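Local coordinates for protein enoyl-CoA hydratase, EchA12_1 (Mycobacterium marinum M, PDB 3QRE) that probably acts on coenzyme A thioesters as a member of the enoyl-CoA hydratase/isomerase family, with a likely role in fatty acid metabolism, at residues Pro132-Leu146 against Cys152-Val166. Numbering follows the deposited sequence.
Sequences PVIAAINGPCVGIGL and CDVRFAAAGAKFAAV
Ile137 and Phe163 meet in the angle between two sheets, their side chains crossing at about a right angle. CD1 of Ile137 reaches the edge of the Phe163 ring, 3.9 Å from CE1, while CG2 approaches CZ. Leu146 CD1 adds to the same rim beside CD1 of the ring. With SG anti to the backbone N (chi1 -177°), Cys141 turns its sulfur toward the Phe163 ring, 4.8 Å from the centroid and oblique to the ring, in a sulfur-aromatic contact. Phe201 meets this ring from outside the two segments.

On the same face as Ile137, Ala135 CB rests on the aliphatic CG of Arg155 at 3.8 Å, as does Ile137 CD1. Arg155 then bends at chi3, and its NH1 donates to Cys152 O in the guanidinium plane but from above the carbonyl plane; Ala149 O and Leu211 O take further bonds from this group. On the other face Ile134 lies alongside Val154 and Phe156; Ile134 CG2 is 3.7 Å from Phe156 CD2, at the ring edge and in its plane. Tyr228 meets that ring edge-to-face.

At the start of the strands Val133 N donates to the anti side of Asp153 OD2 at 2.6 Å. Beyond Ile137 the pairing breaks, and the type II turn Ala158-Ala161 shifts the register by two. It resumes with Cys141 N to Lys162 O at 2.7 Å, then ends at Gly143, the N-cap of helix 144-151. The parallel pairs 133-137/154-158 and 141-142/162-164, turning from one sheet into the next, are consistent with the spiral core of the crotonase fold. Backbone hydrogen bonds thus join each pair in its own register while apolar contacts around Phe163 fill the junction; Asp153 has a salt-bridge partner in Lys245, whereas Arg155 is held by three neutral carbonyls.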
# COMPACT_ATOMS: atom_id res chain seq x y z
N PRO A 132 -0.58 -17.75 -14.00
CA PRO A 132 -1.36 -16.61 -13.54
C PRO A 132 -2.86 -16.84 -13.71
O PRO A 132 -3.29 -17.54 -14.64
CB PRO A 132 -0.91 -15.47 -14.48
CG PRO A 132 0.24 -16.04 -15.30
CD PRO A 132 0.03 -17.50 -15.32
N VAL A 133 -3.66 -16.23 -12.81
CA VAL A 133 -5.10 -16.23 -12.94
C VAL A 133 -5.55 -14.78 -13.02
O VAL A 133 -5.19 -13.96 -12.15
CB VAL A 133 -5.79 -17.00 -11.77
CG1 VAL A 133 -7.30 -17.12 -11.98
CG2 VAL A 133 -5.20 -18.40 -11.60
N ILE A 134 -6.30 -14.47 -14.06
CA ILE A 134 -6.88 -13.15 -14.25
C ILE A 134 -8.38 -13.26 -13.94
O ILE A 134 -9.11 -13.98 -14.64
CB ILE A 134 -6.69 -12.63 -15.70
CG1 ILE A 134 -5.27 -12.89 -16.26
CG2 ILE A 134 -7.07 -11.16 -15.82
CD1 ILE A 134 -4.10 -12.51 -15.31
N ALA A 135 -8.83 -12.56 -12.91
CA ALA A 135 -10.25 -12.45 -12.63
C ALA A 135 -10.90 -11.34 -13.44
O ALA A 135 -10.40 -10.20 -13.49
CB ALA A 135 -10.51 -12.24 -11.12
N ALA A 136 -12.01 -11.69 -14.09
CA ALA A 136 -12.83 -10.73 -14.78
C ALA A 136 -14.14 -10.63 -14.03
O ALA A 136 -15.01 -11.46 -14.19
CB ALA A 136 -13.07 -11.17 -16.19
N ILE A 137 -14.27 -9.59 -13.21
CA ILE A 137 -15.35 -9.45 -12.24
C ILE A 137 -16.53 -8.74 -12.89
O ILE A 137 -16.59 -7.51 -12.94
CB ILE A 137 -14.86 -8.73 -10.96
CG1 ILE A 137 -13.58 -9.43 -10.43
CG2 ILE A 137 -15.95 -8.73 -9.89
CD1 ILE A 137 -12.85 -8.73 -9.28
N ASN A 138 -17.47 -9.55 -13.38
CA ASN A 138 -18.64 -9.10 -14.18
C ASN A 138 -19.79 -8.49 -13.39
O ASN A 138 -20.69 -7.89 -13.99
CB ASN A 138 -19.20 -10.29 -14.99
CG ASN A 138 -19.43 -11.53 -14.13
OD1 ASN A 138 -18.46 -12.15 -13.65
ND2 ASN A 138 -20.69 -11.89 -13.90
N GLY A 139 -19.78 -8.64 -12.07
CA GLY A 139 -20.93 -8.26 -11.22
C GLY A 139 -20.64 -8.65 -9.77
O GLY A 139 -19.47 -8.95 -9.45
N PRO A 140 -21.69 -8.66 -8.91
CA PRO A 140 -21.54 -8.90 -7.46
C PRO A 140 -20.38 -9.83 -7.02
O PRO A 140 -20.32 -11.00 -7.39
CB PRO A 140 -22.93 -9.41 -7.04
CG PRO A 140 -23.91 -8.70 -8.03
CD PRO A 140 -23.07 -8.21 -9.22
N CYS A 141 -19.48 -9.26 -6.21
CA CYS A 141 -18.30 -9.96 -5.70
C CYS A 141 -18.28 -9.85 -4.16
O CYS A 141 -17.88 -8.83 -3.59
CB CYS A 141 -17.05 -9.34 -6.34
SG CYS A 141 -15.45 -10.07 -5.93
N VAL A 142 -18.73 -10.90 -3.48
CA VAL A 142 -19.11 -10.78 -2.06
C VAL A 142 -18.68 -11.99 -1.28
O VAL A 142 -18.79 -13.13 -1.76
CB VAL A 142 -20.66 -10.56 -1.91
CG1 VAL A 142 -21.09 -10.56 -0.43
CG2 VAL A 142 -21.10 -9.25 -2.59
N GLY A 143 -18.21 -11.75 -0.05
CA GLY A 143 -17.84 -12.83 0.84
C GLY A 143 -16.70 -13.63 0.24
O GLY A 143 -15.68 -13.06 -0.22
N ILE A 144 -16.89 -14.94 0.23
CA ILE A 144 -15.93 -15.86 -0.34
C ILE A 144 -15.59 -15.51 -1.81
O ILE A 144 -14.45 -15.71 -2.25
CB ILE A 144 -16.41 -17.31 -0.17
CG1 ILE A 144 -15.59 -18.29 -1.04
CG2 ILE A 144 -17.88 -17.40 -0.51
CD1 ILE A 144 -15.12 -19.56 -0.29
N GLY A 145 -16.55 -14.95 -2.53
CA GLY A 145 -16.30 -14.44 -3.87
C GLY A 145 -15.27 -13.31 -3.94
O GLY A 145 -14.49 -13.24 -4.91
N LEU A 146 -15.26 -12.43 -2.94
CA LEU A 146 -14.21 -11.41 -2.84
C LEU A 146 -12.86 -12.07 -2.50
O LEU A 146 -11.83 -11.77 -3.10
CB LEU A 146 -14.59 -10.35 -1.80
CG LEU A 146 -13.53 -9.28 -1.58
CD1 LEU A 146 -13.31 -8.43 -2.84
CD2 LEU A 146 -13.91 -8.39 -0.37
N CYS A 152 -6.51 -14.13 -6.91
CA CYS A 152 -6.06 -14.11 -8.28
C CYS A 152 -4.90 -13.13 -8.48
O CYS A 152 -4.69 -12.22 -7.68
CB CYS A 152 -7.24 -13.80 -9.23
SG CYS A 152 -8.52 -15.08 -9.18
N ASP A 153 -4.14 -13.33 -9.54
CA ASP A 153 -2.98 -12.47 -9.82
C ASP A 153 -3.41 -11.06 -10.18
O ASP A 153 -2.86 -10.08 -9.67
CB ASP A 153 -2.14 -13.10 -10.93
CG ASP A 153 -1.58 -14.44 -10.51
OD1 ASP A 153 -0.58 -14.43 -9.82
OD2 ASP A 153 -2.14 -15.51 -10.83
N VAL A 154 -4.40 -10.96 -11.08
CA VAL A 154 -4.83 -9.67 -11.64
C VAL A 154 -6.34 -9.66 -11.77
O VAL A 154 -6.95 -10.69 -12.14
CB VAL A 154 -4.16 -9.39 -13.01
CG1 VAL A 154 -4.56 -8.03 -13.53
CG2 VAL A 154 -2.63 -9.47 -12.91
N ARG A 155 -6.94 -8.51 -11.45
CA ARG A 155 -8.39 -8.33 -11.51
C ARG A 155 -8.84 -7.19 -12.45
O ARG A 155 -8.36 -6.04 -12.34
CB ARG A 155 -8.94 -8.08 -10.10
CG ARG A 155 -8.97 -9.31 -9.17
CD ARG A 155 -8.96 -8.89 -7.68
NE ARG A 155 -7.69 -8.24 -7.31
CZ ARG A 155 -6.53 -8.89 -7.18
NH1 ARG A 155 -6.46 -10.21 -7.35
NH2 ARG A 155 -5.44 -8.23 -6.87
N PHE A 156 -9.77 -7.51 -13.35
CA PHE A 156 -10.51 -6.52 -14.10
C PHE A 156 -11.94 -6.54 -13.59
O PHE A 156 -12.44 -7.60 -13.20
CB PHE A 156 -10.49 -6.82 -15.59
CG PHE A 156 -9.15 -6.60 -16.22
CD1 PHE A 156 -8.80 -5.35 -16.69
CD2 PHE A 156 -8.22 -7.63 -16.29
CE1 PHE A 156 -7.55 -5.12 -17.26
CE2 PHE A 156 -6.95 -7.43 -16.86
CZ PHE A 156 -6.61 -6.16 -17.34
N ALA A 157 -12.58 -5.38 -13.57
CA ALA A 157 -13.95 -5.32 -13.10
C ALA A 157 -14.81 -4.53 -14.07
O ALA A 157 -14.36 -3.54 -14.66
CB ALA A 157 -14.00 -4.71 -11.73
N ALA A 158 -16.06 -4.99 -14.22
CA ALA A 158 -17.06 -4.25 -14.97
C ALA A 158 -17.48 -3.03 -14.16
O ALA A 158 -17.64 -3.12 -12.94
CB ALA A 158 -18.26 -5.14 -15.27
N ALA A 159 -17.66 -1.90 -14.85
CA ALA A 159 -18.25 -0.69 -14.29
C ALA A 159 -19.56 -0.98 -13.56
O ALA A 159 -20.40 -1.72 -14.06
CB ALA A 159 -18.45 0.39 -15.41
N GLY A 160 -19.73 -0.41 -12.37
CA GLY A 160 -20.90 -0.68 -11.53
C GLY A 160 -20.90 -1.96 -10.68
O GLY A 160 -21.80 -2.15 -9.86
N ALA A 161 -19.93 -2.86 -10.87
CA ALA A 161 -19.95 -4.15 -10.16
C ALA A 161 -19.80 -3.92 -8.65
O ALA A 161 -18.97 -3.14 -8.22
CB ALA A 161 -18.88 -5.06 -10.68
N LYS A 162 -20.65 -4.59 -7.86
CA LYS A 162 -20.68 -4.42 -6.40
C LYS A 162 -19.74 -5.37 -5.65
O LYS A 162 -19.69 -6.58 -5.94
CB LYS A 162 -22.09 -4.60 -5.83
CG LYS A 162 -23.14 -3.61 -6.39
CD LYS A 162 -24.11 -3.17 -5.28
CE LYS A 162 -24.98 -2.00 -5.74
NZ LYS A 162 -26.02 -2.45 -6.71
N PHE A 163 -19.03 -4.81 -4.67
CA PHE A 163 -18.16 -5.60 -3.80
C PHE A 163 -18.58 -5.40 -2.37
O PHE A 163 -19.02 -4.30 -2.00
CB PHE A 163 -16.70 -5.12 -3.93
CG PHE A 163 -16.14 -5.20 -5.31
CD1 PHE A 163 -15.18 -6.15 -5.62
CD2 PHE A 163 -16.56 -4.32 -6.31
CE1 PHE A 163 -14.65 -6.23 -6.91
CE2 PHE A 163 -16.04 -4.41 -7.59
CZ PHE A 163 -15.07 -5.36 -7.89
N ALA A 164 -18.45 -6.44 -1.56
CA ALA A 164 -18.65 -6.30 -0.12
C ALA A 164 -17.87 -7.37 0.61
O ALA A 164 -17.96 -8.56 0.27
CB ALA A 164 -20.13 -6.38 0.25
N ALA A 165 -17.10 -6.93 1.60
CA ALA A 165 -16.37 -7.84 2.48
C ALA A 165 -17.29 -8.28 3.65
O ALA A 165 -17.03 -7.95 4.81
CB ALA A 165 -15.08 -7.16 2.98
N VAL A 166 -18.35 -9.01 3.32
CA VAL A 166 -19.35 -9.52 4.29
C VAL A 166 -19.08 -10.99 4.54
O VAL A 166 -19.03 -11.79 3.60
CB VAL A 166 -20.80 -9.34 3.78
CG1 VAL A 166 -21.79 -10.07 4.68
CG2 VAL A 166 -21.17 -7.87 3.72